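Local coordinates for protein luciferase-like enzymeAMP-CoA-ligase (Zophobas atratus, PDB 4W8O) that probably activates carboxylic acids with ATP as an AMP-CoA ligase of the adenylate-forming family, and resembles beetle luciferases although its source is a nonluminescent mealworm, at residues A[18-21]-A[22-26]; A[44-48]-A[49-53]; A[205-208]-A[209-213]; A[303-306]-A[307-311]. One frame throughout, in Å; residues are numbered along the deposited sequence.

The four contacts follow one another along the chain, each local: contacts 1, 3 and 4 lie within one helix or at its start, contact 2 where a strand passes into a helix. Centres of contacts 1 and 2 are about 16 Å apart, and F25 of helix 20-30 packs on K52 of helix 48-64. Contact 3, on helix 199-211, is centred about 17 Å from contact 1; L203 of this helix is touched by I18, F20 and F23. Helix 20-30 thus joins contacts 1 to 3, whereas contact 4, about 39 Å from contact 1 between centres, belongs to a distant part of the AMP-binding fold. Strand 44-47 is outermost in the nine-stranded sheet whose strands 293-297 and 317-324 helix 303-312 links.

Contact 1 of 4, residues A[18-21]-A[22-26]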
loop_
_atom_site.group_PDB
_atom_site.type_symbol
_atom_site.label_atom_id
_atom_site.label_comp_id
_atom_site.label_asym_id
_atom_site.label_seq_id
_atom_site.Cartn_x
_atom_site.Cartn_y
_atom_site.Cartn_z
ATOM N N ILE A 18 17.964 -6.626 -2.322
ATOM C CA ILE A 18 18.186 -5.251 -2.763
ATOM C C ILE A 18 17.379 -4.250 -1.956
ATOM O O ILE A 18 16.472 -4.618 -1.219
ATOM C CB ILE A 18 17.843 -5.085 -4.251
ATOM C CG1 ILE A 18 16.407 -5.518 -4.521
ATOM C CG2 ILE A 18 18.818 -5.889 -5.109
ATOM C CD1 ILE A 18 15.923 -5.071 -5.875
ATOM N N SER A 19 17.730 -2.980 -2.101
ATOM C CA SER A 19 16.996 -1.920 -1.455
ATOM C C SER A 19 15.737 -1.634 -2.264
ATOM O O SER A 19 15.639 -1.996 -3.426
ATOM C CB SER A 19 17.856 -0.667 -1.337
ATOM O OG SER A 19 18.097 -0.101 -2.616
ATOM N N PHE A 20 14.780 -0.973 -1.627
ATOM C CA PHE A 20 13.537 -0.549 -2.268
ATOM C C PHE A 20 13.849 0.439 -3.395
ATOM O O PHE A 20 13.222 0.388 -4.439
ATOM C CB PHE A 20 12.591 0.071 -1.217
ATOM C CG PHE A 20 11.269 0.540 -1.765
ATOM C CD1 PHE A 20 10.500 -0.276 -2.582
ATOM C CD2 PHE A 20 10.776 1.795 -1.432
ATOM C CE1 PHE A 20 9.283 0.158 -3.078
ATOM C CE2 PHE A 20 9.557 2.234 -1.919
ATOM C CZ PHE A 20 8.805 1.414 -2.741
ATOM N N GLY A 21 14.831 1.316 -3.185
ATOM C CA GLY A 21 15.292 2.239 -4.224
ATOM C C GLY A 21 15.872 1.556 -5.455
ATOM O O GLY A 21 15.534 1.910 -6.584
ATOM N N GLU A 22 16.751 0.587 -5.235
ATOM C CA GLU A 22 17.319 -0.217 -6.326
ATOM C C GLU A 22 16.222 -0.963 -7.093
ATOM O O GLU A 22 16.258 -1.059 -8.327
ATOM C CB GLU A 22 18.348 -1.217 -5.782
ATOM C CG GLU A 22 19.638 -0.565 -5.296
ATOM C CD GLU A 22 20.557 -1.521 -4.535
ATOM O OE1 GLU A 22 20.062 -2.346 -3.731
ATOM O OE2 GLU A 22 21.792 -1.450 -4.740
ATOM N N PHE A 23 15.250 -1.492 -6.354
ATOM C CA PHE A 23 14.083 -2.119 -6.962
ATOM C C PHE A 23 13.396 -1.166 -7.939
ATOM O O PHE A 23 13.270 -1.465 -9.118
ATOM C CB PHE A 23 13.099 -2.564 -5.882
ATOM C CG PHE A 23 11.774 -3.019 -6.419
ATOM C CD1 PHE A 23 11.636 -4.279 -6.991
ATOM C CD2 PHE A 23 10.653 -2.197 -6.330
ATOM C CE1 PHE A 23 10.417 -4.703 -7.484
ATOM C CE2 PHE A 23 9.428 -2.624 -6.815
ATOM C CZ PHE A 23 9.314 -3.876 -7.399
ATOM N N LEU A 24 12.974 -0.011 -7.444
ATOM C CA LEU A 24 12.225 0.938 -8.264
ATOM C C LEU A 24 13.022 1.374 -9.497
ATOM O O LEU A 24 12.473 1.484 -10.596
ATOM C CB LEU A 24 11.835 2.160 -7.436
ATOM C CG LEU A 24 10.859 1.922 -6.281
ATOM C CD1 LEU A 24 10.825 3.131 -5.364
ATOM C CD2 LEU A 24 9.459 1.603 -6.784
ATOM N N PHE A 25 14.315 1.621 -9.292
ATOM C CA PHE A 25 15.249 2.033 -10.352
ATOM C C PHE A 25 15.343 0.965 -11.443
ATOM O O PHE A 25 15.171 1.256 -12.631
ATOM C CB PHE A 25 16.634 2.281 -9.738
ATOM C CG PHE A 25 17.578 3.052 -10.622
ATOM C CD1 PHE A 25 17.623 4.439 -10.570
ATOM C CD2 PHE A 25 18.453 2.389 -11.470
ATOM C CE1 PHE A 25 18.500 5.155 -11.375
ATOM C CE2 PHE A 25 19.341 3.096 -12.264
ATOM C CZ PHE A 25 19.367 4.481 -12.219
ATOM N N GLU A 26 15.598 -0.274 -11.022
ATOM C CA GLU A 26 15.680 -1.415 -11.942
ATOM C C GLU A 26 14.381 -1.604 -12.728
ATOM O O GLU A 26 14.418 -1.863 -13.933
ATOM C CB GLU A 26 16.011 -2.693 -11.166
ATOM C CG GLU A 26 16.027 -3.966 -12.003
ATOM C CD GLU A 26 16.078 -5.237 -11.160
ATOM O OE1 GLU A 26 16.442 -5.167 -9.962
ATOM O OE2 GLU A 26 15.750 -6.315 -11.703
#
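E22 turns back over the first turn of helix 20-30 and takes the backbone N-H of S19 with its OE1, at 2.9 Å from S19 N to E22 OE1. The bond is almost perfectly straight, 179° at the hydrogen, and uses the anti lone pair of the carboxylate oxygen. In return, S19 OG accepts from E22 N at 3.0 Å. The hydroxyl stands between its own backbone N and carbonyl carbon (chi1 68°), a torsion that turns it toward the helix start. The other carboxylate oxygen, OE2, forms a salt bridge with K173, so both oxygens of this partly exposed side chain are held.

F20 faces the protein interior. L24, one turn on, lays its CD1 methyl over one face of the ring in a CH-pi contact, 3.9 Å from L24 CD1 to the ring centroid and 17° off the normal. F202 meets the same phenyl group edge-to-face. I18, just before the cap, brings CD1 against F23, 3.8 Å from I18 CD1 to F23 CB. Reciprocal bonding between S19 and E22 defines a capping box, here at the N-terminus of helix 20-30.

Contact 2 of 4, residues A[44-48]-A[49-53]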
loop_
_atom_site.group_PDB
_atom_site.type_symbol
_atom_site.label_atom_id
_atom_site.label_comp_id
_atom_site.label_asym_id
_atom_site.label_seq_id
_atom_site.Cartn_x
_atom_site.Cartn_y
_atom_site.Cartn_z
ATOM N N LYS A 44 -3.797 12.676 -18.037
ATOM C CA LYS A 44 -2.373 12.801 -18.338
ATOM C C LYS A 44 -1.680 11.519 -17.887
ATOM O O LYS A 44 -2.131 10.858 -16.956
ATOM C CB LYS A 44 -1.757 14.002 -17.613
ATOM C CG LYS A 44 -2.451 15.332 -17.855
ATOM C CD LYS A 44 -2.342 15.772 -19.305
ATOM C CE LYS A 44 -3.123 17.050 -19.543
ATOM N NZ LYS A 44 -3.451 17.212 -20.982
ATOM N N SER A 45 -0.591 11.170 -18.556
ATOM C CA SER A 45 0.136 9.950 -18.247
ATOM C C SER A 45 1.636 10.207 -18.268
ATOM O O SER A 45 2.081 11.262 -18.704
ATOM C CB SER A 45 -0.222 8.849 -19.245
ATOM O OG SER A 45 0.372 9.097 -20.500
ATOM N N GLU A 46 2.405 9.238 -17.783
ATOM C CA GLU A 46 3.857 9.346 -17.780
ATOM C C GLU A 46 4.491 7.965 -17.876
ATOM O O GLU A 46 4.012 7.008 -17.263
ATOM C CB GLU A 46 4.343 10.068 -16.519
ATOM C CG GLU A 46 5.826 10.424 -16.552
ATOM C CD GLU A 46 6.314 11.157 -15.310
ATOM O OE1 GLU A 46 5.541 11.318 -14.338
ATOM O OE2 GLU A 46 7.493 11.569 -15.300
ATOM N N THR A 47 5.572 7.869 -18.647
ATOM C CA THR A 47 6.267 6.607 -18.838
ATOM C C THR A 47 7.248 6.343 -17.706
ATOM O O THR A 47 7.609 7.255 -16.958
ATOM C CB THR A 47 7.055 6.595 -20.153
ATOM O OG1 THR A 47 8.005 7.663 -20.148
ATOM C CG2 THR A 47 6.121 6.763 -21.329
ATOM N N TYR A 48 7.675 5.085 -17.595
ATOM C CA TYR A 48 8.711 4.696 -16.635
ATOM C C TYR A 48 10.019 5.420 -16.915
ATOM O O TYR A 48 10.727 5.813 -15.987
ATOM C CB TYR A 48 8.943 3.185 -16.653
ATOM C CG TYR A 48 7.924 2.410 -15.853
ATOM C CD1 TYR A 48 8.049 2.277 -14.471
ATOM C CD2 TYR A 48 6.828 1.817 -16.472
ATOM C CE1 TYR A 48 7.114 1.574 -13.729
ATOM C CE2 TYR A 48 5.887 1.113 -15.738
ATOM C CZ TYR A 48 6.032 0.992 -14.369
ATOM O OH TYR A 48 5.098 0.282 -13.643
ATOM N N SER A 49 10.329 5.594 -18.195
ATOM C CA SER A 49 11.495 6.359 -18.610
ATOM C C SER A 49 11.476 7.778 -18.042
ATOM O O SER A 49 12.459 8.244 -17.471
ATOM C CB SER A 49 11.552 6.440 -20.134
ATOM O OG SER A 49 12.584 7.317 -20.517
ATOM N N SER A 50 10.354 8.462 -18.230
ATOM C CA SER A 50 10.194 9.826 -17.751
ATOM C C SER A 50 10.239 9.888 -16.229
ATOM O O SER A 50 10.830 10.805 -15.662
ATOM C CB SER A 50 8.876 10.416 -18.257
ATOM O OG SER A 50 8.683 11.727 -17.767
ATOM N N VAL A 51 9.616 8.919 -15.569
ATOM C CA VAL A 51 9.656 8.850 -14.114
ATOM C C VAL A 51 11.084 8.664 -13.598
ATOM O O VAL A 51 11.470 9.279 -12.588
ATOM C CB VAL A 51 8.749 7.729 -13.584
ATOM C CG1 VAL A 51 9.065 7.398 -12.128
ATOM C CG2 VAL A 51 7.291 8.139 -13.730
ATOM N N LYS A 52 11.860 7.834 -14.293
ATOM C CA LYS A 52 13.266 7.620 -13.938
ATOM C C LYS A 52 14.070 8.914 -14.031
ATOM O O LYS A 52 14.891 9.206 -13.155
ATOM C CB LYS A 52 13.903 6.557 -14.835
ATOM C CG LYS A 52 15.285 6.103 -14.383
ATOM C CD LYS A 52 15.735 4.872 -15.156
ATOM C CE LYS A 52 17.222 4.624 -14.983
ATOM N NZ LYS A 52 18.066 5.623 -15.694
ATOM N N THR A 53 13.824 9.684 -15.088
ATOM C CA THR A 53 14.545 10.933 -15.316
ATOM C C THR A 53 14.246 11.956 -14.219
ATOM O O THR A 53 15.166 12.556 -13.655
ATOM C CB THR A 53 14.195 11.526 -16.694
ATOM O OG1 THR A 53 14.574 10.595 -17.709
ATOM C CG2 THR A 53 14.914 12.846 -16.938
#
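This is a local strand-to-helix junction: strand 44-47, at the border of the mixed nine-stranded sheet, runs directly into helix 48-64, and T47 caps the helix. Short segments of the two elements make an angle of 76°, so the chain turns sharply between T47 and Y48. T47 OG1 accepts from S50 N at 3.1 Å, which satisfies an amide of the first turn. The threonine oxygen reaches it because it sits between the backbone N and the carbonyl carbon (chi1 59°). Ordinary helical bonding starts at the same residue, with V51 N bound to T47 O at 3.0 Å.

E46, the last residue before the cap, adds a side-chain link. Its CG is anti to the backbone N (chi1 -170°) and the chain stays extended, which carries the carboxylate alongside the first turn. There S50 OG donates to E46 OE2 over 2.7 Å, arriving on the anti side and out of the carboxylate plane. V51 crosses the glutamate at about a right angle, its CG2 methyl 3.5 Å from E46 CD. The other oxygen, E46 OE1, is shared by a salt bridge from R54 and a hydrogen bond from Q37, so this buried carboxylate has partners on both oxygens and its negative charge is probably well compensated.

Around the junction, Y48 reaches S242 O with its hydroxyl and meets F238 edge-to-face, V51 packs on helix 85-92 and C36 of strand 35-39, and K52 lies against helix 20-30.

Contact 3 of 4, residues A[205-208]-A[209-213]; sequences IVET and SFYCG
S209 folds its hydroxyl back on the preceding turn of helix 199-211 and donates to V206 O, 2.8 Å from S209 OG. A chi1 of 77° puts OG between the backbone N and the carbonyl carbon, near that oxygen. V206 O also accepts from F210 N, and both donors come from the same face of its carbonyl plane. This is the tightly packed side: S209 is buried, touches Y214 and R236, and its side chain is about 5 Å from a bound polyether, probably from the crystallisation liquor, that may mark a pocket.

Between E207 and Y211 the packing is looser, although E207 is buried. The two side chains run side by side, carboxylate and ring planes 37° apart, and their nearest carbons, E207 CG and Y211 CE2, are 4.1 Å apart. A water joins their ends, donating to E207 OE2 at 2.9 Å and lying 2.8 Å from Y211 OH. E207 OE2 is also bound by N14 N, and OE1 by F15 N and Q204.

C212 N bonds weakly to T208 O, and the backbone leaves helical angles at G213. C212 rests on strand 328-332, while V206 and F210 pack on helix 228-239 and F11 stacks on Y211.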
loop_
_atom_site.group_PDB
_atom_site.type_symbol
_atom_site.label_atom_id
_atom_site.label_comp_id
_atom_site.label_asym_id
_atom_site.label_seq_id
_atom_site.Cartn_x
_atom_site.Cartn_y
_atom_site.Cartn_z
ATOM N N ILE A 205 6.152 -7.741 0.965
ATOM C CA ILE A 205 4.744 -7.363 0.854
ATOM C C ILE A 205 4.384 -7.288 -0.634
ATOM O O ILE A 205 3.348 -7.799 -1.062
ATOM C CB ILE A 205 4.431 -6.008 1.524
ATOM C CG1 ILE A 205 4.551 -6.142 3.043
ATOM C CG2 ILE A 205 3.031 -5.539 1.127
ATOM C CD1 ILE A 205 4.491 -4.835 3.801
ATOM N N VAL A 206 5.258 -6.641 -1.402
ATOM C CA VAL A 206 5.053 -6.439 -2.826
ATOM C C VAL A 206 5.128 -7.768 -3.592
ATOM O O VAL A 206 4.264 -8.062 -4.413
ATOM C CB VAL A 206 6.093 -5.449 -3.406
ATOM C CG1 VAL A 206 6.012 -5.409 -4.923
ATOM C CG2 VAL A 206 5.890 -4.057 -2.816
ATOM N N GLU A 207 6.155 -8.564 -3.311
ATOM C CA GLU A 207 6.358 -9.808 -4.037
ATOM C C GLU A 207 5.287 -10.849 -3.692
ATOM O O GLU A 207 4.811 -11.559 -4.578
ATOM C CB GLU A 207 7.771 -10.357 -3.798
ATOM C CG GLU A 207 8.325 -11.040 -5.029
ATOM C CD GLU A 207 9.765 -11.495 -4.887
ATOM O OE1 GLU A 207 10.472 -11.085 -3.939
ATOM O OE2 GLU A 207 10.187 -12.272 -5.757
ATOM N N THR A 208 4.897 -10.919 -2.419
ATOM C CA THR A 208 3.836 -11.825 -1.989
ATOM C C THR A 208 2.520 -11.480 -2.687
ATOM O O THR A 208 1.800 -12.375 -3.129
ATOM C CB THR A 208 3.650 -11.792 -0.455
ATOM O OG1 THR A 208 4.831 -12.310 0.175
ATOM C CG2 THR A 208 2.430 -12.606 -0.008
ATOM N N SER A 209 2.220 -10.190 -2.806
ATOM C CA SER A 209 1.009 -9.754 -3.508
ATOM C C SER A 209 1.021 -10.158 -5.001
ATOM O O SER A 209 -0.019 -10.500 -5.566
ATOM C CB SER A 209 0.759 -8.240 -3.314
ATOM O OG SER A 209 1.604 -7.421 -4.110
ATOM N N PHE A 210 2.197 -10.142 -5.625
ATOM C CA PHE A 210 2.340 -10.615 -7.000
ATOM C C PHE A 210 2.003 -12.107 -7.135
ATOM O O PHE A 210 1.275 -12.498 -8.048
ATOM C CB PHE A 210 3.755 -10.345 -7.519
ATOM C CG PHE A 210 4.026 -10.929 -8.877
ATOM C CD1 PHE A 210 3.560 -10.303 -10.020
ATOM C CD2 PHE A 210 4.745 -12.110 -9.010
ATOM C CE1 PHE A 210 3.798 -10.842 -11.274
ATOM C CE2 PHE A 210 4.992 -12.656 -10.260
ATOM C CZ PHE A 210 4.521 -12.016 -11.395
ATOM N N TYR A 211 2.513 -12.934 -6.222
ATOM C CA TYR A 211 2.229 -14.376 -6.258
ATOM C C TYR A 211 0.819 -14.753 -5.793
ATOM O O TYR A 211 0.426 -15.912 -5.905
ATOM C CB TYR A 211 3.303 -15.173 -5.509
ATOM C CG TYR A 211 4.585 -15.206 -6.302
ATOM C CD1 TYR A 211 4.676 -15.959 -7.471
ATOM C CD2 TYR A 211 5.680 -14.442 -5.923
ATOM C CE1 TYR A 211 5.838 -15.974 -8.224
ATOM C CE2 TYR A 211 6.849 -14.448 -6.666
ATOM C CZ TYR A 211 6.920 -15.214 -7.816
ATOM O OH TYR A 211 8.066 -15.219 -8.559
ATOM N N CYS A 212 0.056 -13.788 -5.287
ATOM C CA CYS A 212 -1.372 -14.009 -5.035
ATOM C C CYS A 212 -2.109 -14.223 -6.352
ATOM O O CYS A 212 -3.186 -14.811 -6.371
ATOM C CB CYS A 212 -1.994 -12.852 -4.256
ATOM S SG CYS A 212 -1.532 -12.831 -2.510
ATOM N N GLY A 213 -1.526 -13.724 -7.441
ATOM C CA GLY A 213 -1.925 -14.111 -8.787
ATOM C C GLY A 213 -2.931 -13.217 -9.480
ATOM O O GLY A 213 -3.269 -13.461 -10.636
HETATM O O HOH W 1 9.233 -12.703 -8.507
#

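Contact 4 of 4, residues A[303-306]-A[307-311]; sequences TDQY and KKLTQ
Y306 and T310 meet obliquely one turn apart on helix 303-312, the crossover helix of the beta-alpha-beta unit between strands 293-297 and 317-324. The closest approach of the two side chains is 3.9 Å, from Y306 CE1 to the T310 CG2 methyl. With CG anti to the backbone N (chi1 -176°), the tyrosine leans toward strand 317-324, where its hydroxyl is hydrogen-bonded to V318 O.

Elsewhere on the helix the side chains take other relations. T303 and K307 lie side by side and point the same way, with K307 NZ 3.3 Å from T303 CG2. Q305 and K308 instead cross at about a right angle. A bend at chi2 (59°) swings the glutamine amide round toward helix 274-278, where NE2 donates to the hydroxyl oxygens of T274 and T278. Q305 crosses L309 obliquely too, and L309 packs on T274, T278 and V318, so this flank is turned to the interior while the lysines are exposed.

The amide's other end is tied to K308 through a water, which donates to Q305 OE1 at 2.9 Å and accepts from K308 NZ at 3.2 Å. Within the second half of the helix, T310 OG1 donates to K307 O over 2.6 Å.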
loop_
_atom_site.group_PDB
_atom_site.type_symbol
_atom_site.label_atom_id
_atom_site.label_comp_id
_atom_site.label_asym_id
_atom_site.label_seq_id
_atom_site.Cartn_x
_atom_site.Cartn_y
_atom_site.Cartn_z
ATOM N N THR A 303 -23.396 -10.731 0.587
ATOM C CA THR A 303 -23.485 -11.666 -0.531
ATOM C C THR A 303 -24.275 -11.116 -1.721
ATOM O O THR A 303 -23.925 -11.374 -2.874
ATOM C CB THR A 303 -24.156 -12.973 -0.090
ATOM O OG1 THR A 303 -23.484 -13.484 1.069
ATOM C CG2 THR A 303 -24.084 -13.996 -1.192
ATOM N N ASP A 304 -25.345 -10.378 -1.446
ATOM C CA ASP A 304 -26.115 -9.752 -2.528
ATOM C C ASP A 304 -25.295 -8.713 -3.276
ATOM O O ASP A 304 -25.360 -8.641 -4.499
ATOM C CB ASP A 304 -27.430 -9.141 -2.022
ATOM C CG ASP A 304 -28.572 -10.135 -2.054
ATOM O OD1 ASP A 304 -28.294 -11.353 -1.999
ATOM O OD2 ASP A 304 -29.744 -9.714 -2.138
ATOM N N GLN A 305 -24.526 -7.914 -2.551
ATOM C CA GLN A 305 -23.682 -6.918 -3.197
ATOM C C GLN A 305 -22.579 -7.597 -3.995
ATOM O O GLN A 305 -22.271 -7.195 -5.121
ATOM C CB GLN A 305 -23.077 -5.962 -2.161
ATOM C CG GLN A 305 -22.245 -4.832 -2.753
ATOM C CD GLN A 305 -23.020 -3.958 -3.714
ATOM O OE1 GLN A 305 -24.232 -4.089 -3.851
ATOM N NE2 GLN A 305 -22.321 -3.060 -4.390
ATOM N N TYR A 306 -21.982 -8.622 -3.394
ATOM C CA TYR A 306 -20.969 -9.425 -4.065
ATOM C C TYR A 306 -21.517 -9.947 -5.397
ATOM O O TYR A 306 -20.892 -9.771 -6.443
ATOM C CB TYR A 306 -20.506 -10.581 -3.166
ATOM C CG TYR A 306 -19.392 -11.375 -3.790
ATOM C CD1 TYR A 306 -19.665 -12.420 -4.663
ATOM C CD2 TYR A 306 -18.061 -11.048 -3.547
ATOM C CE1 TYR A 306 -18.648 -13.137 -5.261
ATOM C CE2 TYR A 306 -17.032 -11.762 -4.142
ATOM C CZ TYR A 306 -17.332 -12.804 -4.999
ATOM O OH TYR A 306 -16.315 -13.511 -5.595
ATOM N N LYS A 307 -22.698 -10.556 -5.356
ATOM C CA LYS A 307 -23.341 -11.066 -6.565
ATOM C C LYS A 307 -23.609 -9.968 -7.589
ATOM O O LYS A 307 -23.319 -10.142 -8.772
ATOM C CB LYS A 307 -24.661 -11.760 -6.232
ATOM C CG LYS A 307 -24.501 -13.165 -5.687
ATOM C CD LYS A 307 -25.826 -13.918 -5.717
ATOM C CE LYS A 307 -25.652 -15.367 -5.299
ATOM N NZ LYS A 307 -25.219 -15.480 -3.878
ATOM N N LYS A 308 -24.170 -8.849 -7.134
ATOM C CA LYS A 308 -24.461 -7.724 -8.021
ATOM C C LYS A 308 -23.201 -7.254 -8.739
ATOM O O LYS A 308 -23.252 -6.911 -9.921
ATOM C CB LYS A 308 -25.104 -6.553 -7.259
ATOM C CG LYS A 308 -26.576 -6.748 -6.921
ATOM C CD LYS A 308 -27.208 -5.447 -6.440
ATOM C CE LYS A 308 -28.683 -5.610 -6.088
ATOM N NZ LYS A 308 -28.942 -5.679 -4.621
ATOM N N LEU A 309 -22.074 -7.251 -8.029
ATOM C CA LEU A 309 -20.802 -6.853 -8.625
ATOM C C LEU A 309 -20.332 -7.813 -9.721
ATOM O O LEU A 309 -19.801 -7.366 -10.738
ATOM C CB LEU A 309 -19.718 -6.688 -7.551
ATOM C CG LEU A 309 -19.862 -5.437 -6.684
ATOM C CD1 LEU A 309 -18.971 -5.521 -5.449
ATOM C CD2 LEU A 309 -19.556 -4.176 -7.485
ATOM N N THR A 310 -20.525 -9.116 -9.527
ATOM C CA THR A 310 -20.132 -10.094 -10.550
ATOM C C THR A 310 -21.018 -9.958 -11.790
ATOM O O THR A 310 -20.565 -10.200 -12.906
ATOM C CB THR A 310 -20.207 -11.549 -10.043
ATOM O OG1 THR A 310 -21.531 -11.829 -9.584
ATOM C CG2 THR A 310 -19.230 -11.778 -8.917
ATOM N N GLN A 311 -22.275 -9.566 -11.587
ATOM C CA GLN A 311 -23.187 -9.304 -12.701
ATOM C C GLN A 311 -22.785 -8.039 -13.457
ATOM O O GLN A 311 -22.806 -8.013 -14.686
ATOM C CB GLN A 311 -24.625 -9.177 -12.209
ATOM C CG GLN A 311 -25.185 -10.447 -11.591
ATOM C CD GLN A 311 -26.577 -10.240 -11.035
ATOM O OE1 GLN A 311 -26.754 -9.940 -9.849
ATOM N NE2 GLN A 311 -27.577 -10.368 -11.896
HETATM O O HOH W 2 -26.632 -4.898 -2.480
#